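Local atomic coordinates of mercuric reductase (Metallosphaera sedula, PDB entry 4YWO), a protein that probably reduces mercuric ion to elemental mercury with electrons from NADPH, passed through a bound FAD cofactor. Residues A[125-128]-A[133-136]; A[160-165]-A[170-175]; A[184-189]-A[262-267]. One frame throughout, in Å; residues are numbered along the deposited sequence.

All three contacts lie in the nucleotide-binding part of the chain, and they follow one another without nesting or crossing. Interaction 1 closes first: a tight turn between strands 127-130 and 133-137 closes a beta hairpin in the three-stranded antiparallel sheet. Interaction 2 closes next, around the helix 164-168, and leads the chain into strand 176-180. Interaction 3 spans 72 residues and ties helix 184-194 to the end of strand 260-263. Interaction 1 stands apart, its nearest atoms about 21 Å from those of interaction 3. Interactions 2 and 3 touch: Trp162 runs beside Leu263, and Asn164 lies next to Arg267. Both also reach the dimethyl end of the flavin.

Interaction 1 of 3, residues A[125-128]-A[133-136]; sequences PHAV and QVIE
Ile135 O is gripped from the neighbouring strand by Val128. It takes the N-H of Val128 N at 2.9 Å, and the bond is nearly straight (167°). The CA of Ala127 lies 3.2 Å from the same Ile135 O, as a weaker C-H...O contact. The return bond runs from Ile135 N to Val128 O, again 2.9 Å. It is almost linear (178°). The two bonds make Val128 and Ile135 an antiparallel hydrogen-bonded pair. Next to it, Ala127 and Glu136 form a non-hydrogen-bonded pair, with their CA atoms 4.2 Å apart. There the backbone gains a further C-H...O contact, from Glu136 CA to His126 O at 3.2 Å.

The side chains divide between the two faces of the sheet. Val128 and Ile135 share one face. Val128 has CG1 anti to the carbonyl carbon (chi1 -64°), which leaves CG2 between the backbone N and that carbon; CG2 comes to 3.9 Å from Ile135 CB. The longer end of Ile135 leads away from Val128. Ala127 and Glu136 share the other face. Ala127 CB also meets a methyl of Val134, with Val134 CG1 at 4.1 Å. The extended Glu136 chain passes Ala127 CB with its CG, and its carboxylate continues beyond.

This is a two-strand beta hairpin. Strand 127-130 is the middle strand of a three-stranded antiparallel sheet, between 120-124 and 133-137. Val128 packs on Phe122 and Val134 on Ile123, both of strand 120-124. The side chains of Val128 and the FAD-binding Ala120 are about 4 Å apart. At the open end of the hairpin the pairing continues through a backbone bond between His126 and Ala137, while Met15 touches both His126 and Glu136.

Interaction 2 of 3, residues A[160-165]-A[170-175]; sequences GFWTNR and PDRRID. With FAD (flavin-adenine dinucleotide), chain B.
The short helix 164-168 links two loops, and Trp162, two residues before its first turn, folds back onto the loop that leads from it into strand 176-180. Asn164, at the start of the helix, reaches the flavin, its ND2 3.7 Å from FAD C8M, while ND2 is also bonded to Val56 O. Trp162 CG lies anti to the carbonyl carbon (chi1 -74°), which turns the indole toward the loop. Pro170 CB is 3.6 Å from Trp162 CH2. The Ile174 side chain points back at the indole from the other side of the ring plane to Pro170, its CD1 4.0 Å from Trp162 CZ3. Asp171 meets the ring at its edge, with OD1 3.6 Å from Trp162 CZ2 and the carboxylate turned 73° against the ring.

Asp171 OD1 offers its syn lone pair to Arg172 NH1 in a salt bridge of 2.9 Å. Arg172 NH1 lies 3.7 Å from Trp162 CZ2, with guanidinium and ring planes 78° apart. Ile174 CG2 covers one face of the guanidinium. A second acid, Glu260 of strand 260-263, also pairs with Arg172. Tyr193 packs against Trp162, Pro170 and Ile174.

The contact is largely apolar, with charged groups at its margin. OD1 faces the edge at CZ2, whose hydrogen carries a slight positive charge, so its approach is probably mildly favourable. Arg172, between two acids, probably offsets their charge beside a buried indole.

Interaction 3 of 3, residues A[184-189]-A[262-267]; sequences ALALEF and LLATGR. With FAD (flavin-adenine dinucleotide), chain B.
Phe189 CB starts against strand 260-263: it lies 3.6 Å from Leu262 CD2. The next atom, Phe189 CG, is still within 3.9 Å of that methyl, and the two side chains cross at about a right angle. The ring then runs on toward the flavin. CG is anti to the carbonyl carbon (chi1 -77°), and the far edge at CE2 comes to 4.0 Å from FAD C7M, which lies near the ring plane.

Helix 184-194 follows strand 176-180 and precedes strand 199-203 in a beta-alpha-beta unit. Its first turns cover the end of strand 260-263, which lies beside 176-180 in the four-stranded parallel sheet. In relatives this Rossmann-type domain binds the pyridine nucleotide.

The backbones come closest at two alanines. Ala186 CB and Ala264 CB are 3.9 Å apart, so the helix can sit close to the chain. A water joins the two backbones: it accepts from Ala186 N at 3.0 Å and donates to Ala264 O at 2.7 Å. This satisfies an amide in the first turn of the helix.

Both Leu185 methyls lie on one side of the flavin, CD2 above C6 and C7 (3.8 Å from FAD C6), CD1 farther out by C8 and C8M. Arg267 bends round so that FAD C8M lies off-centre over one face of its guanidinium, nearest NH1. Its NE is held by Ser146 OG.

Interaction 1 of 3, residues A[125-128]-A[133-136]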
loop_
_atom_site.group_PDB
_atom_site.type_symbol
_atom_site.label_atom_id
_atom_site.label_comp_id
_atom_site.label_asym_id
_atom_site.label_seq_id
_atom_site.Cartn_x
_atom_site.Cartn_y
_atom_site.Cartn_z
ATOM N N PRO A 125 -37.055 24.321 15.966
ATOM C CA PRO A 125 -36.385 23.061 16.272
ATOM C C PRO A 125 -36.757 21.934 15.371
ATOM O O PRO A 125 -36.022 20.874 15.414
ATOM C CB PRO A 125 -36.889 22.745 17.702
ATOM C CG PRO A 125 -37.160 24.086 18.284
ATOM C CD PRO A 125 -37.770 24.832 17.165
ATOM N N HIS A 126 -37.813 22.013 14.557
ATOM C CA HIS A 126 -38.201 20.963 13.622
ATOM C C HIS A 126 -38.409 21.391 12.182
ATOM O O HIS A 126 -38.991 20.671 11.413
ATOM C CB HIS A 126 -39.499 20.202 14.000
ATOM C CG HIS A 126 -39.278 19.200 15.061
ATOM N ND1 HIS A 126 -39.523 19.506 16.392
ATOM C CD2 HIS A 126 -38.739 17.941 15.033
ATOM C CE1 HIS A 126 -39.148 18.483 17.151
ATOM N NE2 HIS A 126 -38.696 17.511 16.352
ATOM N N ALA A 127 -37.885 22.570 11.772
ATOM C CA ALA A 127 -38.131 23.066 10.445
ATOM C C ALA A 127 -37.048 23.985 9.920
ATOM O O ALA A 127 -36.398 24.754 10.705
ATOM C CB ALA A 127 -39.458 23.936 10.436
ATOM N N VAL A 128 -36.902 23.918 8.619
ATOM C CA VAL A 128 -36.040 24.805 7.876
ATOM C C VAL A 128 -36.935 25.536 6.870
ATOM O O VAL A 128 -38.029 25.055 6.514
ATOM C CB VAL A 128 -34.857 24.108 7.141
ATOM C CG1 VAL A 128 -33.910 23.478 8.166
ATOM C CG2 VAL A 128 -35.374 23.081 6.193
ATOM N N GLN A 133 -40.114 28.087 1.329
ATOM C CA GLN A 133 -40.975 27.096 1.768
ATOM C C GLN A 133 -40.548 26.479 3.078
ATOM O O GLN A 133 -39.333 26.427 3.332
ATOM C CB GLN A 133 -40.866 26.060 0.670
ATOM C CG GLN A 133 -41.541 24.768 0.760
ATOM C CD GLN A 133 -41.372 24.133 -0.623
ATOM O OE1 GLN A 133 -41.598 24.822 -1.638
ATOM N NE2 GLN A 133 -40.882 22.896 -0.685
ATOM N N VAL A 134 -41.526 26.093 3.881
ATOM C CA VAL A 134 -41.291 25.386 5.143
ATOM C C VAL A 134 -41.135 23.890 4.877
ATOM O O VAL A 134 -41.969 23.258 4.244
ATOM C CB VAL A 134 -42.415 25.614 6.177
ATOM C CG1 VAL A 134 -42.124 24.888 7.427
ATOM C CG2 VAL A 134 -42.480 27.117 6.509
ATOM N N ILE A 135 -40.041 23.328 5.384
ATOM C CA ILE A 135 -39.797 21.890 5.368
ATOM C C ILE A 135 -39.604 21.475 6.808
ATOM O O ILE A 135 -38.667 21.893 7.481
ATOM C CB ILE A 135 -38.553 21.538 4.521
ATOM C CG1 ILE A 135 -38.672 22.047 3.058
ATOM C CG2 ILE A 135 -38.325 20.024 4.569
ATOM C CD1 ILE A 135 -39.775 21.336 2.310
ATOM N N GLU A 136 -40.510 20.651 7.292
ATOM C CA GLU A 136 -40.515 20.112 8.628
ATOM C C GLU A 136 -40.065 18.632 8.623
ATOM O O GLU A 136 -40.533 17.859 7.796
ATOM C CB GLU A 136 -41.868 20.110 9.261
ATOM C CG GLU A 136 -42.579 21.431 9.191
ATOM C CD GLU A 136 -43.976 21.333 9.870
ATOM O OE1 GLU A 136 -43.976 20.896 11.056
ATOM O OE2 GLU A 136 -44.977 21.659 9.232
#

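Interaction 2 of 3, residues A[160-165]-A[170-175]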
loop_
_atom_site.group_PDB
_atom_site.type_symbol
_atom_site.label_atom_id
_atom_site.label_comp_id
_atom_site.label_asym_id
_atom_site.label_seq_id
_atom_site.Cartn_x
_atom_site.Cartn_y
_atom_site.Cartn_z
ATOM N N GLY A 160 -6.621 40.610 -4.047
ATOM C CA GLY A 160 -7.273 39.363 -4.578
ATOM C C GLY A 160 -6.298 38.180 -4.367
ATOM O O GLY A 160 -5.106 38.341 -4.117
ATOM N N PHE A 161 -6.859 36.987 -4.471
ATOM C CA PHE A 161 -6.065 35.752 -4.101
ATOM C C PHE A 161 -6.845 34.570 -4.692
ATOM O O PHE A 161 -7.953 34.659 -5.164
ATOM C CB PHE A 161 -5.935 35.637 -2.588
ATOM C CG PHE A 161 -7.234 35.657 -1.853
ATOM C CD1 PHE A 161 -8.043 34.558 -1.708
ATOM C CD2 PHE A 161 -7.769 36.877 -1.362
ATOM C CE1 PHE A 161 -9.316 34.612 -1.120
ATOM C CE2 PHE A 161 -9.003 36.925 -0.741
ATOM C CZ PHE A 161 -9.818 35.835 -0.621
ATOM N N TRP A 162 -6.179 33.415 -4.673
ATOM C CA TRP A 162 -6.740 32.157 -5.026
ATOM C C TRP A 162 -7.009 31.373 -3.730
ATOM O O TRP A 162 -6.281 31.503 -2.736
ATOM C CB TRP A 162 -5.835 31.350 -5.896
ATOM C CG TRP A 162 -5.717 31.789 -7.279
ATOM C CD1 TRP A 162 -6.427 32.794 -7.901
ATOM C CD2 TRP A 162 -4.885 31.192 -8.287
ATOM N NE1 TRP A 162 -6.055 32.864 -9.248
ATOM C CE2 TRP A 162 -5.108 31.896 -9.488
ATOM C CE3 TRP A 162 -3.954 30.167 -8.270
ATOM C CZ2 TRP A 162 -4.425 31.592 -10.650
ATOM C CZ3 TRP A 162 -3.239 29.903 -9.443
ATOM C CH2 TRP A 162 -3.525 30.566 -10.612
ATOM N N THR A 163 -8.032 30.549 -3.825
ATOM C CA THR A 163 -8.246 29.472 -2.879
ATOM C C THR A 163 -8.028 28.166 -3.661
ATOM O O THR A 163 -7.667 28.168 -4.838
ATOM C CB THR A 163 -9.619 29.434 -2.255
ATOM O OG1 THR A 163 -10.614 29.123 -3.231
ATOM C CG2 THR A 163 -9.945 30.743 -1.573
ATOM N N ASN A 164 -8.291 27.015 -3.016
ATOM C CA ASN A 164 -8.235 25.755 -3.776
ATOM C C ASN A 164 -9.005 25.705 -5.072
ATOM O O ASN A 164 -8.539 25.081 -6.043
ATOM C CB ASN A 164 -8.660 24.582 -2.809
ATOM C CG ASN A 164 -10.075 24.755 -2.265
ATOM O OD1 ASN A 164 -10.337 25.650 -1.478
ATOM N ND2 ASN A 164 -11.055 23.988 -2.788
ATOM N N ARG A 165 -10.183 26.334 -5.113
ATOM C CA ARG A 165 -11.008 26.315 -6.260
ATOM C C ARG A 165 -10.256 26.884 -7.454
ATOM O O ARG A 165 -10.236 26.297 -8.525
ATOM C CB ARG A 165 -12.292 27.140 -6.004
ATOM C CG ARG A 165 -13.192 27.124 -7.156
ATOM C CD ARG A 165 -14.453 27.980 -6.896
ATOM N NE ARG A 165 -15.170 27.494 -5.730
ATOM C CZ ARG A 165 -16.054 26.471 -5.751
ATOM N NH1 ARG A 165 -16.343 25.813 -6.878
ATOM N NH2 ARG A 165 -16.648 26.098 -4.629
ATOM N N PRO A 170 -6.994 27.156 -12.732
ATOM C CA PRO A 170 -6.352 28.463 -12.890
ATOM C C PRO A 170 -6.755 29.202 -14.137
ATOM O O PRO A 170 -6.919 28.576 -15.187
ATOM C CB PRO A 170 -4.859 28.141 -12.930
ATOM C CG PRO A 170 -4.783 26.679 -13.327
ATOM C CD PRO A 170 -6.002 26.038 -12.700
ATOM N N ASP A 171 -6.954 30.519 -13.977
ATOM C CA ASP A 171 -7.377 31.332 -15.086
ATOM C C ASP A 171 -6.256 31.657 -16.063
ATOM O O ASP A 171 -6.543 32.063 -17.237
ATOM C CB ASP A 171 -8.004 32.640 -14.545
ATOM C CG ASP A 171 -7.057 33.537 -13.725
ATOM O OD1 ASP A 171 -5.854 33.393 -13.438
ATOM O OD2 ASP A 171 -7.566 34.613 -13.386
ATOM N N ARG A 172 -5.020 31.481 -15.647
ATOM C CA ARG A 172 -3.872 31.834 -16.421
ATOM C C ARG A 172 -2.656 31.114 -15.976
ATOM O O ARG A 172 -2.616 30.534 -14.909
ATOM C CB ARG A 172 -3.623 33.321 -16.311
ATOM C CG ARG A 172 -3.019 33.759 -15.009
ATOM C CD ARG A 172 -3.342 35.221 -14.662
ATOM N NE ARG A 172 -2.554 35.714 -13.567
ATOM C CZ ARG A 172 -2.894 35.589 -12.272
ATOM N NH1 ARG A 172 -4.001 35.021 -11.921
ATOM N NH2 ARG A 172 -2.136 36.096 -11.349
ATOM N N ARG A 173 -1.652 31.190 -16.778
ATOM C CA ARG A 173 -0.380 30.614 -16.459
ATOM C C ARG A 173 0.368 31.579 -15.610
ATOM O O ARG A 173 0.486 32.781 -15.920
ATOM C CB ARG A 173 0.400 30.349 -17.718
ATOM C CG ARG A 173 -0.298 29.246 -18.442
ATOM C CD ARG A 173 0.282 29.059 -19.800
ATOM N NE ARG A 173 1.576 28.404 -19.738
ATOM C CZ ARG A 173 2.028 27.792 -20.767
ATOM N NH1 ARG A 173 1.303 27.808 -21.872
ATOM N NH2 ARG A 173 3.218 27.211 -20.703
ATOM N N ILE A 174 0.893 31.163 -14.481
ATOM C CA ILE A 174 1.705 32.008 -13.622
ATOM C C ILE A 174 3.109 31.531 -13.505
ATOM O O ILE A 174 3.391 30.319 -13.742
ATOM C CB ILE A 174 1.059 32.164 -12.192
ATOM C CG1 ILE A 174 1.111 30.845 -11.438
ATOM C CG2 ILE A 174 -0.395 32.623 -12.261
ATOM C CD1 ILE A 174 0.567 30.859 -10.029
ATOM N N ASP A 175 4.017 32.430 -13.164
ATOM C CA ASP A 175 5.421 32.086 -12.897
ATOM C C ASP A 175 5.853 31.935 -11.464
ATOM O O ASP A 175 6.925 31.383 -11.203
ATOM C CB ASP A 175 6.385 33.126 -13.482
ATOM C CG ASP A 175 6.192 33.302 -14.996
ATOM O OD1 ASP A 175 5.805 32.329 -15.711
ATOM O OD2 ASP A 175 6.433 34.429 -15.467
HETATM P PA FAD B . -19.325 19.220 1.842
HETATM O O1A FAD B . -19.074 18.144 0.813
HETATM O O2A FAD B . -18.835 20.627 1.594
HETATM O O5B FAD B . -20.907 19.281 2.132
HETATM C C5B FAD B . -21.603 20.525 2.095
HETATM C C4B FAD B . -22.564 20.533 0.913
HETATM O O4B FAD B . -23.879 20.870 1.363
HETATM C C3B FAD B . -22.150 21.560 -0.128
HETATM O O3B FAD B . -21.895 20.916 -1.379
HETATM C C2B FAD B . -23.315 22.519 -0.265
HETATM O O2B FAD B . -23.814 22.496 -1.606
HETATM C C1B FAD B . -24.386 22.031 0.698
HETATM N N9A FAD B . -24.685 23.089 1.694
HETATM C C8A FAD B . -23.779 23.738 2.448
HETATM N N7A FAD B . -24.377 24.648 3.259
HETATM C C5A FAD B . -25.702 24.588 3.024
HETATM C C6A FAD B . -26.909 25.276 3.538
HETATM N N6A FAD B . -26.817 26.236 4.490
HETATM N N1A FAD B . -28.106 24.914 3.025
HETATM C C2A FAD B . -28.211 23.961 2.079
HETATM N N3A FAD B . -27.158 23.297 1.569
HETATM C C4A FAD B . -25.899 23.559 1.992
HETATM N N1 FAD B . -10.126 14.635 2.186
HETATM C C2 FAD B . -9.583 13.397 2.064
HETATM O O2 FAD B . -9.988 12.487 2.819
HETATM N N3 FAD B . -8.626 13.109 1.163
HETATM C C4 FAD B . -8.140 14.027 0.319
HETATM O O4 FAD B . -7.250 13.728 -0.507
HETATM C C4X FAD B . -8.681 15.406 0.387
HETATM N N5 FAD B . -8.243 16.390 -0.430
HETATM C C5X FAD B . -8.757 17.639 -0.344
HETATM C C6 FAD B . -8.291 18.635 -1.195
HETATM C C7 FAD B . -8.813 19.921 -1.113
HETATM C C7M FAD B . -8.306 20.999 -2.036
HETATM C C8 FAD B . -9.870 20.235 -0.116
HETATM C C8M FAD B . -10.434 21.629 -0.030
HETATM C C9 FAD B . -10.339 19.242 0.737
HETATM C C9A FAD B . -9.817 17.957 0.655
HETATM N N10 FAD B . -10.286 16.945 1.515
HETATM C C10 FAD B . -9.731 15.657 1.399
HETATM C "C1'" FAD B . -11.327 17.225 2.507
HETATM C "C2'" FAD B . -12.662 16.685 2.010
HETATM O "O2'" FAD B . -12.911 17.171 0.686
HETATM C "C3'" FAD B . -13.801 17.110 2.929
HETATM O "O3'" FAD B . -13.478 16.764 4.280
HETATM C "C4'" FAD B . -15.106 16.434 2.530
HETATM O "O4'" FAD B . -15.530 16.927 1.255
HETATM C "C5'" FAD B . -16.196 16.696 3.563
HETATM O "O5'" FAD B . -17.476 16.561 2.950
HETATM P P FAD B . -18.789 17.164 3.659
HETATM O O1P FAD B . -20.003 16.551 3.001
HETATM O O2P FAD B . -18.610 17.060 5.154
HETATM O O3P FAD B . -18.727 18.719 3.251
#

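Interaction 3 of 3, residues A[184-189]-A[262-267]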
loop_
_atom_site.group_PDB
_atom_site.type_symbol
_atom_site.label_atom_id
_atom_site.label_comp_id
_atom_site.label_asym_id
_atom_site.label_seq_id
_atom_site.Cartn_x
_atom_site.Cartn_y
_atom_site.Cartn_z
ATOM N N ALA A 184 -1.445 20.536 5.363
ATOM C CA ALA A 184 -1.511 19.563 4.248
ATOM C C ALA A 184 -1.733 20.223 2.916
ATOM O O ALA A 184 -1.086 19.906 1.931
ATOM C CB ALA A 184 -2.640 18.578 4.462
ATOM N N LEU A 185 -2.728 21.117 2.829
ATOM C CA LEU A 185 -3.099 21.670 1.503
ATOM C C LEU A 185 -2.016 22.551 1.020
ATOM O O LEU A 185 -1.678 22.550 -0.182
ATOM C CB LEU A 185 -4.387 22.452 1.512
ATOM C CG LEU A 185 -5.608 21.517 1.756
ATOM C CD1 LEU A 185 -6.908 22.314 1.440
ATOM C CD2 LEU A 185 -5.662 20.152 1.040
ATOM N N ALA A 186 -1.348 23.334 1.892
ATOM C CA ALA A 186 -0.184 24.066 1.413
ATOM C C ALA A 186 0.912 23.215 0.821
ATOM O O ALA A 186 1.525 23.574 -0.200
ATOM C CB ALA A 186 0.398 24.900 2.549
ATOM N N LEU A 187 1.232 22.136 1.490
ATOM C CA LEU A 187 2.245 21.199 1.010
ATOM C C LEU A 187 1.851 20.607 -0.358
ATOM O O LEU A 187 2.726 20.517 -1.257
ATOM C CB LEU A 187 2.594 20.103 2.038
ATOM C CG LEU A 187 3.035 20.585 3.385
ATOM C CD1 LEU A 187 3.299 19.304 4.233
ATOM C CD2 LEU A 187 4.194 21.459 3.430
ATOM N N GLU A 188 0.664 20.124 -0.458
ATOM C CA GLU A 188 0.222 19.551 -1.716
ATOM C C GLU A 188 0.247 20.540 -2.893
ATOM O O GLU A 188 0.768 20.284 -3.907
ATOM C CB GLU A 188 -1.149 18.927 -1.572
ATOM C CG GLU A 188 -1.159 17.620 -0.726
ATOM C CD GLU A 188 -2.528 16.953 -0.630
ATOM O OE1 GLU A 188 -3.513 17.536 -1.201
ATOM O OE2 GLU A 188 -2.672 15.842 0.047
ATOM N N PHE A 189 -0.339 21.734 -2.678
ATOM C CA PHE A 189 -0.315 22.715 -3.787
ATOM C C PHE A 189 1.050 23.223 -4.057
ATOM O O PHE A 189 1.392 23.541 -5.213
ATOM C CB PHE A 189 -1.321 23.898 -3.487
ATOM C CG PHE A 189 -2.751 23.524 -3.715
ATOM C CD1 PHE A 189 -3.231 23.491 -5.016
ATOM C CD2 PHE A 189 -3.653 23.343 -2.683
ATOM C CE1 PHE A 189 -4.483 23.090 -5.312
ATOM C CE2 PHE A 189 -5.004 23.013 -2.997
ATOM C CZ PHE A 189 -5.370 22.823 -4.340
ATOM N N LEU A 262 -1.954 32.175 -2.892
ATOM C CA LEU A 262 -2.858 31.039 -2.639
ATOM C C LEU A 262 -3.053 30.963 -1.124
ATOM O O LEU A 262 -2.062 30.837 -0.363
ATOM C CB LEU A 262 -2.307 29.660 -3.164
ATOM C CG LEU A 262 -3.120 28.482 -2.642
ATOM C CD1 LEU A 262 -4.527 28.423 -3.178
ATOM C CD2 LEU A 262 -2.262 27.297 -3.057
ATOM N N LEU A 263 -4.273 31.118 -0.663
ATOM C CA LEU A 263 -4.636 30.890 0.738
ATOM C C LEU A 263 -4.776 29.373 1.014
ATOM O O LEU A 263 -5.552 28.702 0.320
ATOM C CB LEU A 263 -5.939 31.513 1.091
ATOM C CG LEU A 263 -5.944 33.001 0.956
ATOM C CD1 LEU A 263 -7.353 33.495 1.383
ATOM C CD2 LEU A 263 -4.816 33.654 1.720
ATOM N N ALA A 264 -4.009 28.896 1.982
ATOM C CA ALA A 264 -4.060 27.516 2.472
ATOM C C ALA A 264 -3.975 27.525 3.988
ATOM O O ALA A 264 -3.183 26.845 4.606
ATOM C CB ALA A 264 -2.937 26.752 1.845
ATOM N N THR A 265 -4.800 28.404 4.586
ATOM C CA THR A 265 -4.763 28.734 6.043
ATOM C C THR A 265 -5.940 28.071 6.740
ATOM O O THR A 265 -6.237 28.428 7.856
ATOM C CB THR A 265 -4.913 30.266 6.275
ATOM O OG1 THR A 265 -6.017 30.784 5.497
ATOM C CG2 THR A 265 -3.728 30.943 5.806
ATOM N N GLY A 266 -6.545 27.079 6.119
ATOM C CA GLY A 266 -7.542 26.312 6.823
ATOM C C GLY A 266 -8.949 26.496 6.258
ATOM O O GLY A 266 -9.131 27.195 5.261
ATOM N N ARG A 267 -9.943 25.894 6.950
ATOM C CA ARG A 267 -11.300 25.890 6.526
ATOM C C ARG A 267 -12.206 26.196 7.733
ATOM O O ARG A 267 -11.884 25.809 8.815
ATOM C CB ARG A 267 -11.749 24.529 6.085
ATOM C CG ARG A 267 -10.841 23.688 5.207
ATOM C CD ARG A 267 -11.083 23.981 3.794
ATOM N NE ARG A 267 -12.417 23.520 3.293
ATOM C CZ ARG A 267 -12.903 23.823 2.108
ATOM N NH1 ARG A 267 -12.170 24.493 1.221
ATOM N NH2 ARG A 267 -14.094 23.390 1.779
HETATM P PA FAD B . -19.325 19.220 1.842
HETATM O O1A FAD B . -19.074 18.144 0.813
HETATM O O2A FAD B . -18.835 20.627 1.594
HETATM O O5B FAD B . -20.907 19.281 2.132
HETATM C C5B FAD B . -21.603 20.525 2.095
HETATM C C4B FAD B . -22.564 20.533 0.913
HETATM O O4B FAD B . -23.879 20.870 1.363
HETATM C C3B FAD B . -22.150 21.560 -0.128
HETATM O O3B FAD B . -21.895 20.916 -1.379
HETATM C C2B FAD B . -23.315 22.519 -0.265
HETATM O O2B FAD B . -23.814 22.496 -1.606
HETATM C C1B FAD B . -24.386 22.031 0.698
HETATM N N9A FAD B . -24.685 23.089 1.694
HETATM C C8A FAD B . -23.779 23.738 2.448
HETATM N N7A FAD B . -24.377 24.648 3.259
HETATM C C5A FAD B . -25.702 24.588 3.024
HETATM C C6A FAD B . -26.909 25.276 3.538
HETATM N N6A FAD B . -26.817 26.236 4.490
HETATM N N1A FAD B . -28.106 24.914 3.025
HETATM C C2A FAD B . -28.211 23.961 2.079
HETATM N N3A FAD B . -27.158 23.297 1.569
HETATM C C4A FAD B . -25.899 23.559 1.992
HETATM N N1 FAD B . -10.126 14.635 2.186
HETATM C C2 FAD B . -9.583 13.397 2.064
HETATM O O2 FAD B . -9.988 12.487 2.819
HETATM N N3 FAD B . -8.626 13.109 1.163
HETATM C C4 FAD B . -8.140 14.027 0.319
HETATM O O4 FAD B . -7.250 13.728 -0.507
HETATM C C4X FAD B . -8.681 15.406 0.387
HETATM N N5 FAD B . -8.243 16.390 -0.430
HETATM C C5X FAD B . -8.757 17.639 -0.344
HETATM C C6 FAD B . -8.291 18.635 -1.195
HETATM C C7 FAD B . -8.813 19.921 -1.113
HETATM C C7M FAD B . -8.306 20.999 -2.036
HETATM C C8 FAD B . -9.870 20.235 -0.116
HETATM C C8M FAD B . -10.434 21.629 -0.030
HETATM C C9 FAD B . -10.339 19.242 0.737
HETATM C C9A FAD B . -9.817 17.957 0.655
HETATM N N10 FAD B . -10.286 16.945 1.515
HETATM C C10 FAD B . -9.731 15.657 1.399
HETATM C "C1'" FAD B . -11.327 17.225 2.507
HETATM C "C2'" FAD B . -12.662 16.685 2.010
HETATM O "O2'" FAD B . -12.911 17.171 0.686
HETATM C "C3'" FAD B . -13.801 17.110 2.929
HETATM O "O3'" FAD B . -13.478 16.764 4.280
HETATM C "C4'" FAD B . -15.106 16.434 2.530
HETATM O "O4'" FAD B . -15.530 16.927 1.255
HETATM C "C5'" FAD B . -16.196 16.696 3.563
HETATM O "O5'" FAD B . -17.476 16.561 2.950
HETATM P P FAD B . -18.789 17.164 3.659
HETATM O O1P FAD B . -20.003 16.551 3.001
HETATM O O2P FAD B . -18.610 17.060 5.154
HETATM O O3P FAD B . -18.727 18.719 3.251
HETATM O O HOH W 1 -2.302 24.243 4.624
#